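Local structure of Poly(A) ribonuclease POP2 (Saccharomyces cerevisiae, 1UOC) at residues 185-190 / 280-285; 158-163 / 195-200; 150-155 / 191-196; 39-44 / 83-88. The protein acts as a 3'-exoribonuclease that prefers poly(A), and is a probable catalytic subunit of the CCR4-NOT mRNA deadenylase, represented here by its RNase D domain. All coordinates share one frame; numbering follows the deposited sequence.

Overall arrangement
Interactions 2 and 4 lie in the same mixed sheet of this DEDD-nuclease domain; interactions 1 and 3 join helix 183-193 to loops. Interaction 4, pairing strands 40-48 and 77-86, closes before the others open, in the order 3, 2, 1. Interaction 2 joins strand 157-160, neighbour of 40-48, to the outermost strand 197-199; its centre is about 10 Å from that of interaction 4. Interaction 3, sharing Pro195 and Asn196 with interaction 2, ties the helix end, a short turn before strand 197-199, to the loop before strand 157-160. Interaction 1, crossing both along the chain, brings in the C-terminal loop. The sheet carries Ser44, and Asp166 follows strand 157-160; both are predicted metal ligands.

Interaction 1: 185-190 / 280-285; sequences DFEWWV and GVIYGI
Ile282 points its CD1 at helix 183-193 and meets Phe186 and Val190 there, with Glu187 alongside, joining the C-terminal loop to that helix of this RNase D-type nuclease domain. With Val190 the meeting is tip to tip, CG1 to Ile282 CD1 at 4.0 Å. Phe186 comes at a slant instead: its CE2 lies 4.1 Å from the same methyl of Ile282. Its CG stands opposite the backbone N (chi1 167°), which directs the ring across to the loop, and Val190 CG2, one helical turn on, lies over one face of that ring, toward its rim. Tyr283 continues the apolar patch, its CE1 4.2 Å from Phe186 CE2, while Ile282 CG2 sits over the centre of the tyrosine ring. Val62, His65 and Tyr66 of helix 61-73 also touch Tyr283, so the loop bridges two helices. Glu187 adds the polar margin. Its extended chain lays CG 4.2 Å from Ile282 CD1, and its carboxylate, whose OE1 makes a salt bridge with Lys183, is turned only 23° from the Tyr283 ring plane. OE1 of Glu187 meets that ring at its edge, 3.7 Å from Tyr283 CD1.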
loop_
_atom_site.group_PDB
_atom_site.type_symbol
_atom_site.label_atom_id
_atom_site.label_comp_id
_atom_site.label_asym_id
_atom_site.label_seq_id
_atom_site.Cartn_x
_atom_site.Cartn_y
_atom_site.Cartn_z
ATOM N N ASP A 185 14.101 15.840 -4.285
ATOM C CA ASP A 185 12.974 16.210 -5.139
ATOM C C ASP A 185 11.888 15.136 -5.129
ATOM O O ASP A 185 10.704 15.431 -5.317
ATOM C CB ASP A 185 13.445 16.450 -6.579
ATOM C CG ASP A 185 14.488 17.564 -6.684
ATOM O OD1 ASP A 185 14.785 17.993 -7.824
ATOM O OD2 ASP A 185 15.015 18.005 -5.639
ATOM N N PHE A 186 12.300 13.890 -4.922
ATOM C CA PHE A 186 11.364 12.774 -4.862
ATOM C C PHE A 186 10.470 12.990 -3.647
ATOM O O PHE A 186 9.245 12.936 -3.732
ATOM C CB PHE A 186 12.142 11.463 -4.718
ATOM C CG PHE A 186 11.297 10.279 -4.342
ATOM C CD1 PHE A 186 10.315 9.804 -5.200
ATOM C CD2 PHE A 186 11.528 9.600 -3.147
ATOM C CE1 PHE A 186 9.574 8.657 -4.875
ATOM C CE2 PHE A 186 10.796 8.460 -2.818
ATOM C CZ PHE A 186 9.820 7.990 -3.684
ATOM N N GLU A 187 11.095 13.249 -2.513
ATOM C CA GLU A 187 10.351 13.473 -1.283
ATOM C C GLU A 187 9.397 14.655 -1.398
ATOM O O GLU A 187 8.289 14.617 -0.858
ATOM C CB GLU A 187 11.318 13.682 -0.120
ATOM C CG GLU A 187 12.120 12.437 0.208
ATOM C CD GLU A 187 12.998 12.600 1.438
ATOM O OE1 GLU A 187 13.545 11.580 1.912
ATOM O OE2 GLU A 187 13.145 13.739 1.928
ATOM N N TRP A 188 9.822 15.695 -2.105
ATOM C CA TRP A 188 8.986 16.875 -2.280
ATOM C C TRP A 188 7.684 16.493 -2.983
ATOM O O TRP A 188 6.604 16.812 -2.508
ATOM C CB TRP A 188 9.716 17.945 -3.106
ATOM C CG TRP A 188 8.995 19.267 -3.124
ATOM C CD1 TRP A 188 9.082 20.258 -2.185
ATOM C CD2 TRP A 188 8.025 19.712 -4.087
ATOM N NE1 TRP A 188 8.225 21.288 -2.501
ATOM C CE2 TRP A 188 7.563 20.982 -3.660
ATOM C CE3 TRP A 188 7.492 19.155 -5.262
ATOM C CZ2 TRP A 188 6.598 21.709 -4.370
ATOM C CZ3 TRP A 188 6.524 19.880 -5.972
ATOM C CH2 TRP A 188 6.089 21.144 -5.516
ATOM N N TRP A 189 7.788 15.809 -4.116
ATOM C CA TRP A 189 6.609 15.401 -4.868
ATOM C C TRP A 189 5.716 14.456 -4.081
ATOM O O TRP A 189 4.491 14.572 -4.134
ATOM C CB TRP A 189 7.016 14.742 -6.187
ATOM C CG TRP A 189 7.387 15.723 -7.235
ATOM C CD1 TRP A 189 8.649 16.121 -7.588
ATOM C CD2 TRP A 189 6.484 16.468 -8.059
ATOM N NE1 TRP A 189 8.583 17.072 -8.585
ATOM C CE2 TRP A 189 7.265 17.306 -8.889
ATOM C CE3 TRP A 189 5.088 16.520 -8.169
ATOM C CZ2 TRP A 189 6.693 18.178 -9.830
ATOM C CZ3 TRP A 189 4.518 17.391 -9.105
ATOM C CH2 TRP A 189 5.322 18.207 -9.918
ATOM N N VAL A 190 6.335 13.521 -3.364
ATOM C CA VAL A 190 5.600 12.565 -2.552
ATOM C C VAL A 190 4.758 13.301 -1.513
ATOM O O VAL A 190 3.576 12.989 -1.348
ATOM C CB VAL A 190 6.557 11.580 -1.827
ATOM C CG1 VAL A 190 5.805 10.798 -0.758
ATOM C CG2 VAL A 190 7.152 10.615 -2.821
ATOM N N GLY A 280 4.934 11.288 7.140
ATOM C CA GLY A 280 5.723 11.654 5.975
ATOM C C GLY A 280 7.153 11.151 5.894
ATOM O O GLY A 280 7.863 11.455 4.938
ATOM N N VAL A 281 7.579 10.367 6.875
ATOM C CA VAL A 281 8.948 9.866 6.883
ATOM C C VAL A 281 9.083 8.602 6.057
ATOM O O VAL A 281 8.431 7.594 6.330
ATOM C CB VAL A 281 9.435 9.590 8.328
ATOM C CG1 VAL A 281 10.830 9.002 8.306
ATOM C CG2 VAL A 281 9.431 10.890 9.129
ATOM N N ILE A 282 9.933 8.676 5.041
ATOM C CA ILE A 282 10.200 7.564 4.140
ATOM C C ILE A 282 11.538 6.922 4.491
ATOM O O ILE A 282 11.619 5.741 4.843
ATOM C CB ILE A 282 10.342 8.045 2.688
ATOM C CG1 ILE A 282 9.104 8.815 2.249
ATOM C CG2 ILE A 282 10.585 6.862 1.771
ATOM C CD1 ILE A 282 9.250 9.441 0.873
ATOM N N TYR A 283 12.583 7.735 4.384
ATOM C CA TYR A 283 13.961 7.315 4.602
ATOM C C TYR A 283 14.599 7.622 5.953
ATOM O O TYR A 283 15.822 7.717 6.049
ATOM C CB TYR A 283 14.835 7.907 3.491
ATOM C CG TYR A 283 14.593 7.289 2.128
ATOM C CD1 TYR A 283 14.216 8.068 1.036
ATOM C CD2 TYR A 283 14.756 5.921 1.933
ATOM C CE1 TYR A 283 14.007 7.489 -0.227
ATOM C CE2 TYR A 283 14.554 5.332 0.689
ATOM C CZ TYR A 283 14.182 6.117 -0.388
ATOM O OH TYR A 283 13.994 5.509 -1.617
ATOM N N GLY A 284 13.795 7.766 6.995
ATOM C CA GLY A 284 14.360 8.055 8.299
ATOM C C GLY A 284 14.126 9.485 8.748
ATOM O O GLY A 284 14.110 10.415 7.947
ATOM N N ILE A 285 13.947 9.659 10.048
ATOM C CA ILE A 285 13.696 10.972 10.616
ATOM C C ILE A 285 14.949 11.845 10.470
ATOM O O ILE A 285 16.068 11.333 10.414
ATOM C CB ILE A 285 13.276 10.809 12.108
ATOM C CG1 ILE A 285 12.224 11.852 12.480
ATOM C CG2 ILE A 285 14.487 10.902 13.024
ATOM C CD1 ILE A 285 11.330 11.409 13.629
#

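Interaction 2: 158-163 / 195-200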
loop_
_atom_site.group_PDB
_atom_site.type_symbol
_atom_site.label_atom_id
_atom_site.label_comp_id
_atom_site.label_asym_id
_atom_site.label_seq_id
_atom_site.Cartn_x
_atom_site.Cartn_y
_atom_site.Cartn_z
ATOM N N TRP A 158 -2.514 8.245 4.304
ATOM C CA TRP A 158 -2.060 7.063 3.572
ATOM C C TRP A 158 -1.216 6.179 4.466
ATOM O O TRP A 158 -0.417 6.667 5.258
ATOM C CB TRP A 158 -1.248 7.451 2.335
ATOM C CG TRP A 158 -2.083 7.888 1.158
ATOM C CD1 TRP A 158 -2.569 9.138 0.909
ATOM C CD2 TRP A 158 -2.494 7.074 0.058
ATOM N NE1 TRP A 158 -3.253 9.156 -0.285
ATOM C CE2 TRP A 158 -3.224 7.899 -0.827
ATOM C CE3 TRP A 158 -2.317 5.721 -0.267
ATOM C CZ2 TRP A 158 -3.781 7.416 -2.019
ATOM C CZ3 TRP A 158 -2.876 5.232 -1.461
ATOM C CH2 TRP A 158 -3.599 6.081 -2.319
ATOM N N ILE A 159 -1.403 4.872 4.332
ATOM C CA ILE A 159 -0.682 3.873 5.123
ATOM C C ILE A 159 0.102 2.992 4.163
ATOM O O ILE A 159 -0.457 2.481 3.190
ATOM C CB ILE A 159 -1.658 2.983 5.927
ATOM C CG1 ILE A 159 -2.552 3.857 6.808
ATOM C CG2 ILE A 159 -0.881 1.968 6.775
ATOM C CD1 ILE A 159 -1.789 4.663 7.851
ATOM N N THR A 160 1.388 2.810 4.438
ATOM C CA THR A 160 2.246 2.016 3.580
ATOM C C THR A 160 3.164 1.143 4.409
ATOM O O THR A 160 3.274 1.315 5.623
ATOM C CB THR A 160 3.101 2.938 2.697
ATOM O OG1 THR A 160 3.892 2.145 1.805
ATOM C CG2 THR A 160 4.022 3.796 3.574
ATOM N N TYR A 161 3.823 0.201 3.745
ATOM C CA TYR A 161 4.766 -0.701 4.399
ATOM C C TYR A 161 5.921 -0.735 3.417
ATOM O O TYR A 161 5.738 -1.127 2.269
ATOM C CB TYR A 161 4.169 -2.103 4.552
ATOM C CG TYR A 161 4.604 -2.796 5.823
ATOM C CD1 TYR A 161 3.970 -2.521 7.034
ATOM C CD2 TYR A 161 5.702 -3.665 5.832
ATOM C CE1 TYR A 161 4.417 -3.086 8.230
ATOM C CE2 TYR A 161 6.160 -4.230 7.012
ATOM C CZ TYR A 161 5.516 -3.935 8.210
ATOM O OH TYR A 161 5.982 -4.465 9.395
ATOM N N HIS A 162 7.106 -0.325 3.851
ATOM C CA HIS A 162 8.248 -0.269 2.941
ATOM C C HIS A 162 7.788 0.622 1.786
ATOM O O HIS A 162 7.725 0.192 0.633
ATOM C CB HIS A 162 8.602 -1.663 2.423
ATOM C CG HIS A 162 9.378 -2.494 3.397
ATOM N ND1 HIS A 162 9.523 -3.859 3.259
ATOM C CD2 HIS A 162 10.082 -2.151 4.503
ATOM C CE1 HIS A 162 10.283 -4.320 4.239
ATOM N NE2 HIS A 162 10.635 -3.304 5.007
ATOM N N ALA A 163 7.443 1.862 2.131
ATOM C CA ALA A 163 6.965 2.853 1.181
ATOM C C ALA A 163 7.853 2.922 -0.048
ATOM O O ALA A 163 7.582 2.263 -1.049
ATOM C CB ALA A 163 6.901 4.218 1.855
ATOM N N PRO A 195 0.122 14.360 1.387
ATOM C CA PRO A 195 0.460 15.265 2.495
ATOM C C PRO A 195 0.316 14.665 3.892
ATOM O O PRO A 195 0.709 15.278 4.886
ATOM C CB PRO A 195 -0.484 16.452 2.269
ATOM C CG PRO A 195 -1.689 15.807 1.600
ATOM C CD PRO A 195 -1.042 14.853 0.627
ATOM N N ASN A 196 -0.240 13.465 3.970
ATOM C CA ASN A 196 -0.441 12.825 5.269
ATOM C C ASN A 196 -0.263 11.321 5.107
ATOM O O ASN A 196 -1.161 10.633 4.630
ATOM C CB ASN A 196 -1.858 13.158 5.769
ATOM C CG ASN A 196 -2.099 12.738 7.203
ATOM O OD1 ASN A 196 -1.245 12.129 7.846
ATOM N ND2 ASN A 196 -3.282 13.060 7.711
ATOM N N PHE A 197 0.895 10.795 5.486
ATOM C CA PHE A 197 1.093 9.367 5.322
ATOM C C PHE A 197 2.032 8.737 6.337
ATOM O O PHE A 197 2.841 9.410 6.973
ATOM C CB PHE A 197 1.560 9.071 3.885
ATOM C CG PHE A 197 3.046 9.207 3.667
ATOM C CD1 PHE A 197 3.914 8.195 4.060
ATOM C CD2 PHE A 197 3.573 10.332 3.045
ATOM C CE1 PHE A 197 5.282 8.295 3.840
ATOM C CE2 PHE A 197 4.945 10.448 2.816
ATOM C CZ PHE A 197 5.802 9.425 3.216
ATOM N N TYR A 198 1.902 7.429 6.501
ATOM C CA TYR A 198 2.747 6.695 7.432
ATOM C C TYR A 198 3.302 5.409 6.846
ATOM O O TYR A 198 2.647 4.731 6.058
ATOM C CB TYR A 198 1.978 6.324 8.699
ATOM C CG TYR A 198 1.591 7.494 9.561
ATOM C CD1 TYR A 198 0.478 8.274 9.255
ATOM C CD2 TYR A 198 2.354 7.837 10.681
ATOM C CE1 TYR A 198 0.132 9.377 10.049
ATOM C CE2 TYR A 198 2.019 8.931 11.476
ATOM C CZ TYR A 198 0.909 9.697 11.157
ATOM O OH TYR A 198 0.588 10.781 11.941
ATOM N N ASP A 199 4.530 5.092 7.224
ATOM C CA ASP A 199 5.145 3.847 6.801
ATOM C C ASP A 199 5.014 2.993 8.064
ATOM O O ASP A 199 5.757 3.181 9.034
ATOM C CB ASP A 199 6.623 4.026 6.471
ATOM C CG ASP A 199 7.236 2.761 5.922
ATOM O OD1 ASP A 199 6.838 1.669 6.385
ATOM O OD2 ASP A 199 8.113 2.850 5.036
ATOM N N LEU A 200 4.047 2.082 8.063
ATOM C CA LEU A 200 3.807 1.229 9.215
ATOM C C LEU A 200 5.046 0.422 9.587
ATOM O O LEU A 200 5.297 0.168 10.761
ATOM C CB LEU A 200 2.626 0.293 8.931
ATOM C CG LEU A 200 2.238 -0.691 10.033
ATOM C CD1 LEU A 200 2.085 0.040 11.344
ATOM C CD2 LEU A 200 0.953 -1.384 9.643
#
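Parallel strands 157-160 and 197-199 form one margin of the central nuclease sheet, pairing Trp158 with Phe197, Ile159 with Tyr198 and Thr160 with Asp199. The ladder starts with Trp158 N to Asn196 O and runs through Tyr198 N to Trp158 O and Thr160 N to Tyr198 O, ending with Leu200 N to Thr160 O at 2.7 Å. On the face with Trp158, the CB atoms of Trp158 and Phe197 are 3.6 Å apart and their rings diverge from there. Thr160 CG2 packs on the same face, 3.9 Å from Asp199 CB.

Asp199 is the polar centre. With CG opposite the backbone N (chi1 -175°), its carboxylate reaches past the strand end to the turn after Thr160. OD1 accepts from His162 N at 3.2 Å on its syn side, 31° out of plane; OD2 takes Ala163 N at 3.1 Å from above the carboxylate plane, the N-H...O angle nearly straight, 167°. OD1 also caps the next helix at Leu202 N. An asparagine here would probably leave one of the two turn amides without an acceptor, since only one carboxamide oxygen remains, and weaken the hold on the turn leading to Asp166.

Beyond Asp199, Leu200 crosses the Tyr161 ring at a slant, its CB 3.7 Å from Tyr161 CD1, and Tyr161 OH bonds to Tyr227 O. Strand 40-48 flanks 157-160 on its far edge, while helix 247-264 packs against Ile159, Tyr161 and Leu200 through Met254, Phe258 and Leu261.

Interaction 3: 150-155 / 191-196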
loop_
_atom_site.group_PDB
_atom_site.type_symbol
_atom_site.label_atom_id
_atom_site.label_comp_id
_atom_site.label_asym_id
_atom_site.label_seq_id
_atom_site.Cartn_x
_atom_site.Cartn_y
_atom_site.Cartn_z
ATOM N N LEU A 150 -8.350 11.053 -3.129
ATOM C CA LEU A 150 -7.388 10.467 -2.196
ATOM C C LEU A 150 -6.044 11.195 -2.189
ATOM O O LEU A 150 -5.296 11.115 -1.209
ATOM C CB LEU A 150 -7.145 8.989 -2.523
ATOM C CG LEU A 150 -8.273 7.980 -2.304
ATOM C CD1 LEU A 150 -7.810 6.582 -2.630
ATOM C CD2 LEU A 150 -8.696 8.033 -0.879
ATOM N N MET A 151 -5.739 11.890 -3.286
ATOM C CA MET A 151 -4.474 12.612 -3.429
ATOM C C MET A 151 -4.541 14.106 -3.104
ATOM O O MET A 151 -5.587 14.729 -3.213
ATOM C CB MET A 151 -3.943 12.460 -4.856
ATOM C CG MET A 151 -4.035 11.056 -5.443
ATOM S SD MET A 151 -3.292 9.804 -4.403
ATOM C CE MET A 151 -1.563 10.209 -4.499
ATOM N N MET A 152 -3.400 14.663 -2.705
ATOM C CA MET A 152 -3.279 16.087 -2.396
ATOM C C MET A 152 -4.309 16.609 -1.413
ATOM O O MET A 152 -4.810 17.720 -1.565
ATOM C CB MET A 152 -3.374 16.896 -3.687
ATOM C CG MET A 152 -2.257 16.613 -4.666
ATOM S SD MET A 152 -2.503 17.526 -6.183
ATOM C CE MET A 152 -2.349 16.245 -7.381
ATOM N N ASP A 153 -4.605 15.821 -0.389
ATOM C CA ASP A 153 -5.604 16.194 0.606
ATOM C C ASP A 153 -5.190 15.650 1.965
ATOM O O ASP A 153 -5.280 14.450 2.212
ATOM C CB ASP A 153 -6.955 15.607 0.191
ATOM C CG ASP A 153 -8.085 16.079 1.061
ATOM O OD1 ASP A 153 -7.836 16.401 2.240
ATOM O OD2 ASP A 153 -9.221 16.117 0.563
ATOM N N ASP A 154 -4.768 16.538 2.857
ATOM C CA ASP A 154 -4.312 16.130 4.176
ATOM C C ASP A 154 -5.385 15.546 5.103
ATOM O O ASP A 154 -5.070 15.100 6.207
ATOM C CB ASP A 154 -3.582 17.294 4.861
ATOM C CG ASP A 154 -4.521 18.371 5.374
ATOM O OD1 ASP A 154 -5.446 18.786 4.647
ATOM O OD2 ASP A 154 -4.316 18.816 6.521
ATOM N N SER A 155 -6.644 15.534 4.676
ATOM C CA SER A 155 -7.667 14.937 5.534
ATOM C C SER A 155 -7.683 13.428 5.277
ATOM O O SER A 155 -8.410 12.682 5.924
ATOM C CB SER A 155 -9.056 15.548 5.277
ATOM O OG SER A 155 -9.509 15.311 3.959
ATOM N N HIS A 191 5.349 14.280 -0.829
ATOM C CA HIS A 191 4.602 15.025 0.183
ATOM C C HIS A 191 3.474 15.834 -0.450
ATOM O O HIS A 191 2.461 16.086 0.191
ATOM C CB HIS A 191 5.518 15.948 1.004
ATOM C CG HIS A 191 6.516 15.214 1.853
ATOM N ND1 HIS A 191 6.182 14.111 2.615
ATOM C CD2 HIS A 191 7.835 15.432 2.069
ATOM C CE1 HIS A 191 7.253 13.685 3.263
ATOM N NE2 HIS A 191 8.269 14.469 2.951
ATOM N N GLN A 192 3.639 16.229 -1.710
ATOM C CA GLN A 192 2.606 16.998 -2.411
ATOM C C GLN A 192 1.402 16.125 -2.777
ATOM O O GLN A 192 0.264 16.570 -2.674
ATOM C CB GLN A 192 3.185 17.644 -3.678
ATOM C CG GLN A 192 4.142 18.817 -3.403
ATOM C CD GLN A 192 3.498 19.863 -2.512
ATOM O OE1 GLN A 192 2.313 20.152 -2.640
ATOM N NE2 GLN A 192 4.272 20.432 -1.609
ATOM N N TYR A 193 1.652 14.885 -3.204
ATOM C CA TYR A 193 0.565 13.968 -3.554
ATOM C C TYR A 193 -0.040 13.300 -2.330
ATOM O O TYR A 193 -1.236 12.994 -2.305
ATOM C CB TYR A 193 1.048 12.881 -4.518
ATOM C CG TYR A 193 1.234 13.369 -5.936
ATOM C CD1 TYR A 193 2.497 13.423 -6.513
ATOM C CD2 TYR A 193 0.138 13.797 -6.697
ATOM C CE1 TYR A 193 2.672 13.896 -7.813
ATOM C CE2 TYR A 193 0.303 14.266 -7.991
ATOM C CZ TYR A 193 1.570 14.315 -8.541
ATOM O OH TYR A 193 1.733 14.802 -9.816
ATOM N N MET A 194 0.786 13.070 -1.313
ATOM C CA MET A 194 0.311 12.430 -0.086
ATOM C C MET A 194 0.800 13.239 1.101
ATOM O O MET A 194 1.786 12.879 1.752
ATOM C CB MET A 194 0.844 10.991 0.025
ATOM C CG MET A 194 0.516 10.102 -1.147
ATOM S SD MET A 194 1.006 8.392 -0.858
ATOM C CE MET A 194 2.699 8.638 -0.453
ATOM N N PRO A 195 0.122 14.360 1.387
ATOM C CA PRO A 195 0.460 15.265 2.495
ATOM C C PRO A 195 0.316 14.665 3.892
ATOM O O PRO A 195 0.709 15.278 4.886
ATOM C CB PRO A 195 -0.484 16.452 2.269
ATOM C CG PRO A 195 -1.689 15.807 1.600
ATOM C CD PRO A 195 -1.042 14.853 0.627
ATOM N N ASN A 196 -0.240 13.465 3.970
ATOM C CA ASN A 196 -0.441 12.825 5.269
ATOM C C ASN A 196 -0.263 11.321 5.107
ATOM O O ASN A 196 -1.161 10.633 4.630
ATOM C CB ASN A 196 -1.858 13.158 5.769
ATOM C CG ASN A 196 -2.099 12.738 7.203
ATOM O OD1 ASN A 196 -1.245 12.129 7.846
ATOM N ND2 ASN A 196 -3.282 13.060 7.711
#
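Met151 and Met152 lie against the end of helix 183-193, and Tyr193 takes both. On the buried side the Met151 chain is folded at chi2 and chi3 (-53° and -68°), which turns its methyl back toward the helix: CE sits 3.7 Å from Tyr193 CB and 3.9 Å from Met194 CG. Leu145, Trp158 and Leu174 close round the same methionine. Its neighbour Met152 donates its backbone N to Tyr193 O at 2.8 Å; the N-H...O line is nearly straight at 174°, although the nitrogen approaches from above the carbonyl plane. A bound xenon touches Tyr193, whose side chain also packs on Met146 and Ile171.

The contact joins the helix terminus, where Met194 is the first residue to leave helical geometry, to the loop that leads into strand 157-160.

Toward solvent the packing thins. At the exposed margin the Met152 side chain runs alongside Tyr193, pointing the same way. Its CE approaches Tyr193 CE2 to 3.4 Å, and its sulfur makes an oblique Met-aromatic contact, 5.5 Å from the ring centroid. Pro195 lays its ring against the loop backbone, CG 3.4 Å from Asp154 N, while the Asp154 carboxylate leads away. Asn196 then reaches over with its amide, ND2 to Asp154 O at 3.1 Å, the acceptor lying close to the amide plane. On this outer side the loop braces itself with an Asx turn: Asp153 OD1 accepts from both Ser155 N and Ser155 OG, which approach from the same face of the carboxylate.

Interaction 4: 39-44 / 83-88; sequences NHVSIS and LSLSDA
His40 and Ser86, like Ser42 and Ser84, are hydrogen-bonded antiparallel pairs, each bonded both ways, from His40 N to Ser86 O at 2.8 Å to Ser84 N to Ser42 O at 3.2 Å. Val41 with Leu85 lies between them and Ile43 with Leu83 beyond Ser42, both non-hydrogen-bonded. At the start of strand 40-48 Asn39 and His40 both face Ser86, a classic beta bulge.

Apolar packing occupies the face of Val41 and Ile43. Val41 lies beside Leu85, CG1 to CD1 at 3.6 Å, and Leu83 CD2 rests 3.9 Å from Ile43 CB, each pair pointing the same way. Trp158 packs on Val41 and Leu83 from the next strand over.

The other face is polar. Ser42 OG, held between the backbone N and carbonyl carbon (chi1 62°), comes 3.2 Å from Ser84 CB and bonds to Ser251 O, while Ser84 OG bonds to Thr99. His40 offers a ring face to Ala88, whose CA makes a CH-pi contact 3.7 Å from the ring centroid. ND1 of His40 donates to Asn39 OD1, close to the ring plane, at 3.0 Å, which restrains the ring's rotation. An alanine in place of His40 is likely to strip Ala88 of its aromatic cover and leave Asn39 OD1 without that donor.

Strands 40-48 and 77-86 are central neighbours in the mixed sheet of the RNase H-like DEDD nucleases; strand 40-48 carries Ser44 and Glu46, both predicted ligands of the catalytic divalent metal.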
loop_
_atom_site.group_PDB
_atom_site.type_symbol
_atom_site.label_atom_id
_atom_site.label_comp_id
_atom_site.label_asym_id
_atom_site.label_seq_id
_atom_site.Cartn_x
_atom_site.Cartn_y
_atom_site.Cartn_z
ATOM N N ASN A 39 -11.435 7.703 5.525
ATOM C CA ASN A 39 -10.303 8.492 5.053
ATOM C C ASN A 39 -8.897 7.955 5.276
ATOM O O ASN A 39 -7.920 8.674 5.052
ATOM C CB ASN A 39 -10.410 9.940 5.584
ATOM C CG ASN A 39 -10.420 10.029 7.123
ATOM O OD1 ASN A 39 -10.026 9.092 7.820
ATOM N ND2 ASN A 39 -10.858 11.177 7.650
ATOM N N HIS A 40 -8.783 6.710 5.730
ATOM C CA HIS A 40 -7.471 6.078 5.908
ATOM C C HIS A 40 -7.356 5.060 4.765
ATOM O O HIS A 40 -8.211 4.191 4.605
ATOM C CB HIS A 40 -7.365 5.378 7.272
ATOM C CG HIS A 40 -7.017 6.301 8.402
ATOM N ND1 HIS A 40 -7.777 7.408 8.725
ATOM C CD2 HIS A 40 -5.974 6.295 9.267
ATOM C CE1 HIS A 40 -7.211 8.044 9.737
ATOM N NE2 HIS A 40 -6.116 7.393 10.085
ATOM N N VAL A 41 -6.302 5.192 3.969
ATOM C CA VAL A 41 -6.079 4.336 2.809
ATOM C C VAL A 41 -4.729 3.618 2.867
ATOM O O VAL A 41 -3.683 4.260 3.003
ATOM C CB VAL A 41 -6.069 5.178 1.512
ATOM C CG1 VAL A 41 -6.199 4.279 0.280
ATOM C CG2 VAL A 41 -7.184 6.201 1.565
ATOM N N SER A 42 -4.747 2.295 2.751
ATOM C CA SER A 42 -3.504 1.524 2.750
ATOM C C SER A 42 -3.269 1.076 1.312
ATOM O O SER A 42 -4.218 0.908 0.541
ATOM C CB SER A 42 -3.629 0.299 3.640
ATOM O OG SER A 42 -4.653 -0.540 3.139
ATOM N N ILE A 43 -2.007 0.897 0.953
ATOM C CA ILE A 43 -1.665 0.463 -0.391
ATOM C C ILE A 43 -0.602 -0.628 -0.393
ATOM O O ILE A 43 0.305 -0.641 0.436
ATOM C CB ILE A 43 -1.167 1.643 -1.255
ATOM C CG1 ILE A 43 -0.741 1.129 -2.634
ATOM C CG2 ILE A 43 -0.020 2.370 -0.545
ATOM C CD1 ILE A 43 -0.176 2.192 -3.530
ATOM N N SER A 44 -0.727 -1.545 -1.339
ATOM C CA SER A 44 0.221 -2.635 -1.491
ATOM C C SER A 44 0.401 -2.865 -2.988
ATOM O O SER A 44 -0.486 -2.555 -3.793
ATOM C CB SER A 44 -0.294 -3.902 -0.822
ATOM O OG SER A 44 0.749 -4.855 -0.762
ATOM N N LEU A 83 -5.863 -1.618 -2.432
ATOM C CA LEU A 83 -6.219 -0.411 -1.684
ATOM C C LEU A 83 -7.290 -0.822 -0.693
ATOM O O LEU A 83 -8.233 -1.525 -1.042
ATOM C CB LEU A 83 -6.802 0.690 -2.583
ATOM C CG LEU A 83 -5.898 1.448 -3.551
ATOM C CD1 LEU A 83 -6.726 2.545 -4.227
ATOM C CD2 LEU A 83 -4.695 2.045 -2.811
ATOM N N SER A 84 -7.135 -0.396 0.551
ATOM C CA SER A 84 -8.115 -0.712 1.569
ATOM C C SER A 84 -8.465 0.604 2.261
ATOM O O SER A 84 -7.589 1.454 2.466
ATOM C CB SER A 84 -7.535 -1.709 2.574
ATOM O OG SER A 84 -8.575 -2.355 3.283
ATOM N N LEU A 85 -9.742 0.769 2.601
ATOM C CA LEU A 85 -10.206 1.983 3.264
ATOM C C LEU A 85 -10.867 1.712 4.606
ATOM O O LEU A 85 -11.533 0.683 4.785
ATOM C CB LEU A 85 -11.217 2.699 2.369
ATOM C CG LEU A 85 -10.727 3.732 1.361
ATOM C CD1 LEU A 85 -9.632 3.145 0.508
ATOM C CD2 LEU A 85 -11.914 4.160 0.497
ATOM N N SER A 86 -10.687 2.636 5.541
ATOM C CA SER A 86 -11.308 2.555 6.858
ATOM C C SER A 86 -11.165 3.922 7.517
ATOM O O SER A 86 -10.465 4.795 6.995
ATOM C CB SER A 86 -10.631 1.507 7.739
ATOM O OG SER A 86 -9.458 2.050 8.339
ATOM N N ASP A 87 -11.830 4.116 8.655
ATOM C CA ASP A 87 -11.705 5.377 9.377
ATOM C C ASP A 87 -10.500 5.211 10.303
ATOM O O ASP A 87 -9.833 4.174 10.270
ATOM C CB ASP A 87 -13.000 5.702 10.158
ATOM C CG ASP A 87 -13.274 4.744 11.322
ATOM O OD1 ASP A 87 -14.392 4.827 11.878
ATOM O OD2 ASP A 87 -12.402 3.926 11.692
ATOM N N ALA A 88 -10.220 6.212 11.126
ATOM C CA ALA A 88 -9.063 6.161 12.015
ATOM C C ALA A 88 -9.088 5.007 13.017
ATOM O O ALA A 88 -8.038 4.531 13.444
ATOM C CB ALA A 88 -8.916 7.504 12.762
#